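Long-range contacts in alpha-l-arabinofuranosidase domain protein (Thermotoga maritima, PDB 4ATW), which probably hydrolyses terminal alpha-L-arabinofuranosyl residues from arabinose-containing polysaccharides and oligosaccharides, as a thermostable alpha-L-arabinofuranosidase: residues L138-G143 with F201-I205; E281-W285 with F304-L309. All blocks are in the same frame, centred on the assembly; numbering follows the deposited sequence.

Interaction 1 (L138-G143 with F201-I205); sequences LEYCNG and FDPTI
The carboxylate of Asp202 splits its work between Asn142 across the contact and Thr204 in its own turn. Asp202 OD2 accepts a nearly straight hydrogen bond from Asn142 ND2, 2.8 Å long, with an N-H...O angle of 170°. The oxygen lies close to the amide plane and is met almost end-on along its C-O bond, while the amide and carboxylate planes stand 72° apart. Asp202 OD1 is gripped twice, by Thr204 OG1 at 2.7 Å and by Thr204 N at 3.1 Å, both from the same face of the carboxylate. The backbone bond makes an Asx turn, set in a type I turn from Asp202 to Ile205. With one oxygen tied to the turn, the carboxylate is held facing the helix end. The Asn142 amide is pinned at both ends too, since Asn142 OD1 accepts a hydrogen bond from Val164 N.

Beside this polar pair lies the Phe201 ring. Its CG is anti to the backbone N (chi1 179°), which sends the ring across to the helix end, against Leu138, Glu139 and Gly143. Leu138 CD2 touches Phe201 CD2 at 3.7 Å, the two side chains running alongside but pointing opposite ways. The aliphatic part of Glu139 lies crosswise to the phenylalanine, Glu139 CG 3.6 Å from Phe201 CZ, while Glu139 OE1 is hydrogen-bonded to Thr147 OG1. Leu138 CD2 and Ile205 CD1 meet tip to tip at 4.1 Å.

The contact fastens the C-terminal end of helix 131-141 to the loop linking helix 184-196 with strand 206-209, and Leu138, Asn142 and Ile205 all rest on Trp167 of strand 166-169.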
loop_
_atom_site.group_PDB
_atom_site.type_symbol
_atom_site.label_atom_id
_atom_site.label_comp_id
_atom_site.label_asym_id
_atom_site.label_seq_id
_atom_site.Cartn_x
_atom_site.Cartn_y
_atom_site.Cartn_z
ATOM N N LEU A 138 22.729 -4.788 0.550
ATOM C CA LEU A 138 22.441 -4.756 1.982
ATOM C C LEU A 138 23.687 -4.183 2.713
ATOM O O LEU A 138 23.545 -3.332 3.586
ATOM C CB LEU A 138 22.107 -6.163 2.477
ATOM C CG LEU A 138 21.692 -6.288 3.932
ATOM C CD1 LEU A 138 20.382 -5.651 4.164
ATOM C CD2 LEU A 138 21.651 -7.746 4.286
ATOM N N GLU A 139 24.890 -4.650 2.375
ATOM C CA GLU A 139 26.100 -4.088 2.979
ATOM C C GLU A 139 26.023 -2.566 2.781
ATOM O O GLU A 139 26.103 -1.804 3.742
ATOM C CB GLU A 139 27.368 -4.563 2.268
ATOM C CG GLU A 139 27.985 -5.814 2.765
ATOM C CD GLU A 139 29.254 -6.151 1.993
ATOM O OE1 GLU A 139 30.090 -5.216 1.783
ATOM O OE2 GLU A 139 29.405 -7.352 1.611
ATOM N N TYR A 140 25.869 -2.134 1.526
ATOM C CA TYR A 140 25.800 -0.728 1.193
ATOM C C TYR A 140 24.759 0.058 1.975
ATOM O O TYR A 140 25.030 1.176 2.368
ATOM C CB TYR A 140 25.575 -0.546 -0.299
ATOM C CG TYR A 140 25.572 0.896 -0.754
ATOM C CD1 TYR A 140 24.404 1.646 -0.777
ATOM C CD2 TYR A 140 26.760 1.515 -1.161
ATOM C CE1 TYR A 140 24.408 2.973 -1.200
ATOM C CE2 TYR A 140 26.788 2.853 -1.580
ATOM C CZ TYR A 140 25.607 3.579 -1.601
ATOM O OH TYR A 140 25.628 4.904 -2.012
ATOM N N CYS A 141 23.589 -0.511 2.220
ATOM C CA CYS A 141 22.565 0.205 2.965
ATOM C C CYS A 141 22.677 0.151 4.485
ATOM O O CYS A 141 22.577 1.181 5.151
ATOM C CB CYS A 141 21.191 -0.308 2.613
ATOM S SG CYS A 141 20.762 -0.049 0.969
ATOM N N ASN A 142 22.822 -1.042 5.047
ATOM C CA ASN A 142 22.920 -1.181 6.496
ATOM C C ASN A 142 24.124 -1.245 7.402
ATOM O O ASN A 142 24.413 -0.280 8.112
ATOM C CB ASN A 142 22.051 -2.360 6.935
ATOM C CG ASN A 142 20.601 -2.196 6.515
ATOM O OD1 ASN A 142 20.274 -1.280 5.771
ATOM N ND2 ASN A 142 19.729 -3.079 6.987
ATOM N N GLY A 143 24.835 -2.363 7.402
ATOM C CA GLY A 143 26.054 -2.390 8.201
ATOM C C GLY A 143 27.029 -1.236 8.189
ATOM O O GLY A 143 27.142 -0.454 7.235
ATOM N N PHE A 201 24.208 -11.533 7.905
ATOM C CA PHE A 201 24.858 -10.239 7.837
ATOM C C PHE A 201 24.114 -9.209 8.706
ATOM O O PHE A 201 24.742 -8.462 9.465
ATOM C CB PHE A 201 24.896 -9.742 6.408
ATOM C CG PHE A 201 25.543 -8.404 6.267
ATOM C CD1 PHE A 201 26.936 -8.276 6.303
ATOM C CD2 PHE A 201 24.767 -7.255 6.154
ATOM C CE1 PHE A 201 27.531 -7.031 6.232
ATOM C CE2 PHE A 201 25.363 -5.991 6.083
ATOM C CZ PHE A 201 26.731 -5.881 6.122
ATOM N N ASP A 202 22.783 -9.164 8.577
ATOM C CA ASP A 202 21.952 -8.248 9.351
ATOM C C ASP A 202 20.685 -8.930 9.824
ATOM O O ASP A 202 19.652 -8.884 9.144
ATOM C CB ASP A 202 21.534 -7.043 8.536
ATOM C CG ASP A 202 20.847 -6.025 9.381
ATOM O OD1 ASP A 202 20.543 -6.342 10.550
ATOM O OD2 ASP A 202 20.615 -4.907 8.900
ATOM N N PRO A 203 20.738 -9.540 11.016
ATOM C CA PRO A 203 19.660 -10.268 11.682
ATOM C C PRO A 203 18.394 -9.487 11.884
ATOM O O PRO A 203 17.305 -10.058 11.948
ATOM C CB PRO A 203 20.287 -10.666 13.003
ATOM C CG PRO A 203 21.682 -10.867 12.642
ATOM C CD PRO A 203 21.973 -9.660 11.800
ATOM N N THR A 204 18.526 -8.174 11.966
ATOM C CA THR A 204 17.367 -7.312 12.192
ATOM C C THR A 204 16.397 -7.091 11.047
ATOM O O THR A 204 15.280 -6.667 11.294
ATOM C CB THR A 204 17.789 -5.944 12.645
ATOM O OG1 THR A 204 18.303 -5.229 11.518
ATOM C CG2 THR A 204 18.856 -6.059 13.744
ATOM N N ILE A 205 16.791 -7.350 9.808
ATOM C CA ILE A 205 15.849 -7.155 8.717
ATOM C C ILE A 205 14.635 -8.097 8.635
ATOM O O ILE A 205 14.620 -9.229 9.128
ATOM C CB ILE A 205 16.545 -7.188 7.363
ATOM C CG1 ILE A 205 17.173 -8.553 7.100
ATOM C CG2 ILE A 205 17.582 -6.105 7.330
ATOM C CD1 ILE A 205 17.891 -8.640 5.754
#

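Interaction 2 (E281-W285 with F304-L309); sequences EWNVW and FACGVL
Within the beta-alpha-beta unit of strand 276-284, helix 299-313 and strand 321-322, part of the (beta/alpha)8 barrel, Trp282 packs against one flank of the helix. Its six-membered ring receives Val308 in a CH-pi contact: Val308 CG1 sits 3.6 Å from the centroid of the Trp282 six-membered ring and only 12° off the normal. Val308 CB lies over the same face, nearer the rim, 3.6 Å from Trp282 CZ3. The valine comes down from the helix to meet the tryptophan rising from the strand.

Phe304, one helical turn earlier, reaches the same indole at its edge, Phe304 CE2 lying near the indole plane and 3.7 Å from Trp282 CZ3. One face of the Phe304 ring is covered in turn by Val308 CG2, so the valine is wedged between the two rings, its CG1 over the indole and its CG2 over the phenyl. Val284 completes the row, Val284 CG2 lying 3.7 Å from Phe304 CD2. Leu309 CD2 and Ala305 CB touch the CZ2-CH2 rim of the indole more loosely, the latter 4.3 Å from Trp282 CH2. No hydrogen bond joins the two segments; the contact is buried and rests on apolar packing.

The axes of strand 282-284 and of helix segment 304-309 run roughly antiparallel, at 153°, 9.4 Å apart at closest approach, a spacing filled by these side chains. Helix 250-265 adds Val250 on Phe304 and Leu253 on Val308, while Phe236 and Thr238 of strand 231-238 also meet Phe304. Phe350 of helix 345-355 also touches Trp282, and Cys306, pointing away from the strand, forms a disulfide with Cys476 of strand 475-481.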
loop_
_atom_site.group_PDB
_atom_site.type_symbol
_atom_site.label_atom_id
_atom_site.label_comp_id
_atom_site.label_asym_id
_atom_site.label_seq_id
_atom_site.Cartn_x
_atom_site.Cartn_y
_atom_site.Cartn_z
ATOM N N GLU A 281 1.200 -4.848 -2.884
ATOM C CA GLU A 281 0.836 -4.351 -4.196
ATOM C C GLU A 281 -0.664 -4.494 -4.362
ATOM O O GLU A 281 -1.170 -5.595 -4.553
ATOM C CB GLU A 281 1.560 -5.158 -5.266
ATOM C CG GLU A 281 2.445 -4.306 -6.118
ATOM C CD GLU A 281 3.094 -5.027 -7.323
ATOM O OE1 GLU A 281 2.385 -5.305 -8.321
ATOM O OE2 GLU A 281 4.328 -5.301 -7.289
ATOM N N TRP A 282 -1.393 -3.391 -4.263
ATOM C CA TRP A 282 -2.843 -3.443 -4.427
ATOM C C TRP A 282 -3.738 -2.238 -4.717
ATOM O O TRP A 282 -3.988 -1.412 -3.854
ATOM C CB TRP A 282 -3.504 -3.795 -3.099
ATOM C CG TRP A 282 -3.449 -2.693 -2.074
ATOM C CD1 TRP A 282 -2.450 -2.459 -1.173
ATOM C CD2 TRP A 282 -4.452 -1.700 -1.838
ATOM N NE1 TRP A 282 -2.775 -1.384 -0.379
ATOM C CE2 TRP A 282 -3.996 -0.893 -0.765
ATOM C CE3 TRP A 282 -5.701 -1.409 -2.429
ATOM C CZ2 TRP A 282 -4.751 0.199 -0.258
ATOM C CZ3 TRP A 282 -6.469 -0.316 -1.919
ATOM C CH2 TRP A 282 -5.981 0.465 -0.846
ATOM N N ASN A 283 -4.243 -2.154 -5.929
ATOM C CA ASN A 283 -5.123 -1.065 -6.274
ATOM C C ASN A 283 -6.142 -1.503 -7.304
ATOM O O ASN A 283 -6.318 -2.702 -7.582
ATOM C CB ASN A 283 -4.103 -0.173 -6.949
ATOM C CG ASN A 283 -4.602 1.245 -7.161
ATOM O OD1 ASN A 283 -5.799 1.492 -7.254
ATOM N ND2 ASN A 283 -3.662 2.190 -7.251
ATOM N N VAL A 284 -6.827 -0.530 -7.871
ATOM C CA VAL A 284 -7.799 -0.816 -8.909
ATOM C C VAL A 284 -6.988 -0.692 -10.161
ATOM O O VAL A 284 -6.131 0.165 -10.247
ATOM C CB VAL A 284 -8.891 0.231 -8.926
ATOM C CG1 VAL A 284 -9.589 0.216 -10.247
ATOM C CG2 VAL A 284 -9.844 -0.015 -7.760
ATOM N N TRP A 285 -7.240 -1.556 -11.118
ATOM C CA TRP A 285 -6.509 -1.490 -12.355
ATOM C C TRP A 285 -7.185 -2.368 -13.385
ATOM O O TRP A 285 -7.093 -3.600 -13.325
ATOM C CB TRP A 285 -5.081 -1.948 -12.116
ATOM C CG TRP A 285 -4.269 -2.100 -13.364
ATOM C CD1 TRP A 285 -4.537 -1.561 -14.584
ATOM C CD2 TRP A 285 -3.044 -2.834 -13.506
ATOM N NE1 TRP A 285 -3.561 -1.912 -15.480
ATOM C CE2 TRP A 285 -2.630 -2.692 -14.848
ATOM C CE3 TRP A 285 -2.262 -3.594 -12.634
ATOM C CZ2 TRP A 285 -1.470 -3.277 -15.338
ATOM C CZ3 TRP A 285 -1.118 -4.172 -13.128
ATOM C CH2 TRP A 285 -0.731 -4.008 -14.471
ATOM N N PHE A 304 -13.507 2.008 -3.058
ATOM C CA PHE A 304 -12.897 0.697 -2.906
ATOM C C PHE A 304 -11.668 0.829 -2.027
ATOM O O PHE A 304 -11.444 0.039 -1.112
ATOM C CB PHE A 304 -12.485 0.133 -4.262
ATOM C CG PHE A 304 -11.512 -0.999 -4.156
ATOM C CD1 PHE A 304 -11.960 -2.310 -3.938
ATOM C CD2 PHE A 304 -10.148 -0.748 -4.169
ATOM C CE1 PHE A 304 -11.063 -3.346 -3.726
ATOM C CE2 PHE A 304 -9.250 -1.774 -3.956
ATOM C CZ PHE A 304 -9.710 -3.080 -3.731
ATOM N N ALA A 305 -10.872 1.841 -2.334
ATOM C CA ALA A 305 -9.656 2.111 -1.606
ATOM C C ALA A 305 -10.006 2.382 -0.161
ATOM O O ALA A 305 -9.328 1.938 0.775
ATOM C CB ALA A 305 -8.961 3.318 -2.223
ATOM N N CYS A 306 -11.089 3.120 0.010
ATOM C CA CYS A 306 -11.532 3.478 1.334
ATOM C C CYS A 306 -11.844 2.194 2.113
ATOM O O CYS A 306 -11.397 1.997 3.254
ATOM C CB CYS A 306 -12.754 4.384 1.205
ATOM S SG CYS A 306 -12.532 5.990 2.015
ATOM N N GLY A 307 -12.593 1.316 1.464
ATOM C CA GLY A 307 -12.978 0.064 2.080
ATOM C C GLY A 307 -11.806 -0.825 2.438
ATOM O O GLY A 307 -11.759 -1.438 3.528
ATOM N N VAL A 308 -10.859 -0.921 1.514
ATOM C CA VAL A 308 -9.680 -1.718 1.768
ATOM C C VAL A 308 -9.009 -1.246 3.071
ATOM O O VAL A 308 -8.710 -2.048 3.957
ATOM C CB VAL A 308 -8.686 -1.618 0.584
ATOM C CG1 VAL A 308 -7.391 -2.349 0.918
ATOM C CG2 VAL A 308 -9.313 -2.240 -0.655
ATOM N N LEU A 309 -8.798 0.061 3.194
ATOM C CA LEU A 309 -8.161 0.606 4.399
ATOM C C LEU A 309 -8.938 0.251 5.661
ATOM O O LEU A 309 -8.346 -0.042 6.704
ATOM C CB LEU A 309 -7.996 2.138 4.299
ATOM C CG LEU A 309 -6.959 2.651 3.299
ATOM C CD1 LEU A 309 -7.041 4.158 3.239
ATOM C CD2 LEU A 309 -5.575 2.182 3.678
#

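In the fold
Both contacts belong to the same (beta/alpha)8 barrel, built on a parallel sheet whose eight strands follow one another in chain order. Interaction 1 closes before interaction 2 opens; their centres are about 32 Å apart and their nearest atoms about 18 Å. The first lies at the periphery, about 24 Å from the centre of the chain, where a helix end meets the loop entering the fifth strand. The second lies about 8 Å from that centre, packing the seventh strand against its following helix. A disulfide also joins that helix to the beta domain, which takes in the C-terminal strands and also strands 4-8 and 11-15, so interaction 2 stands where barrel and beta domain meet.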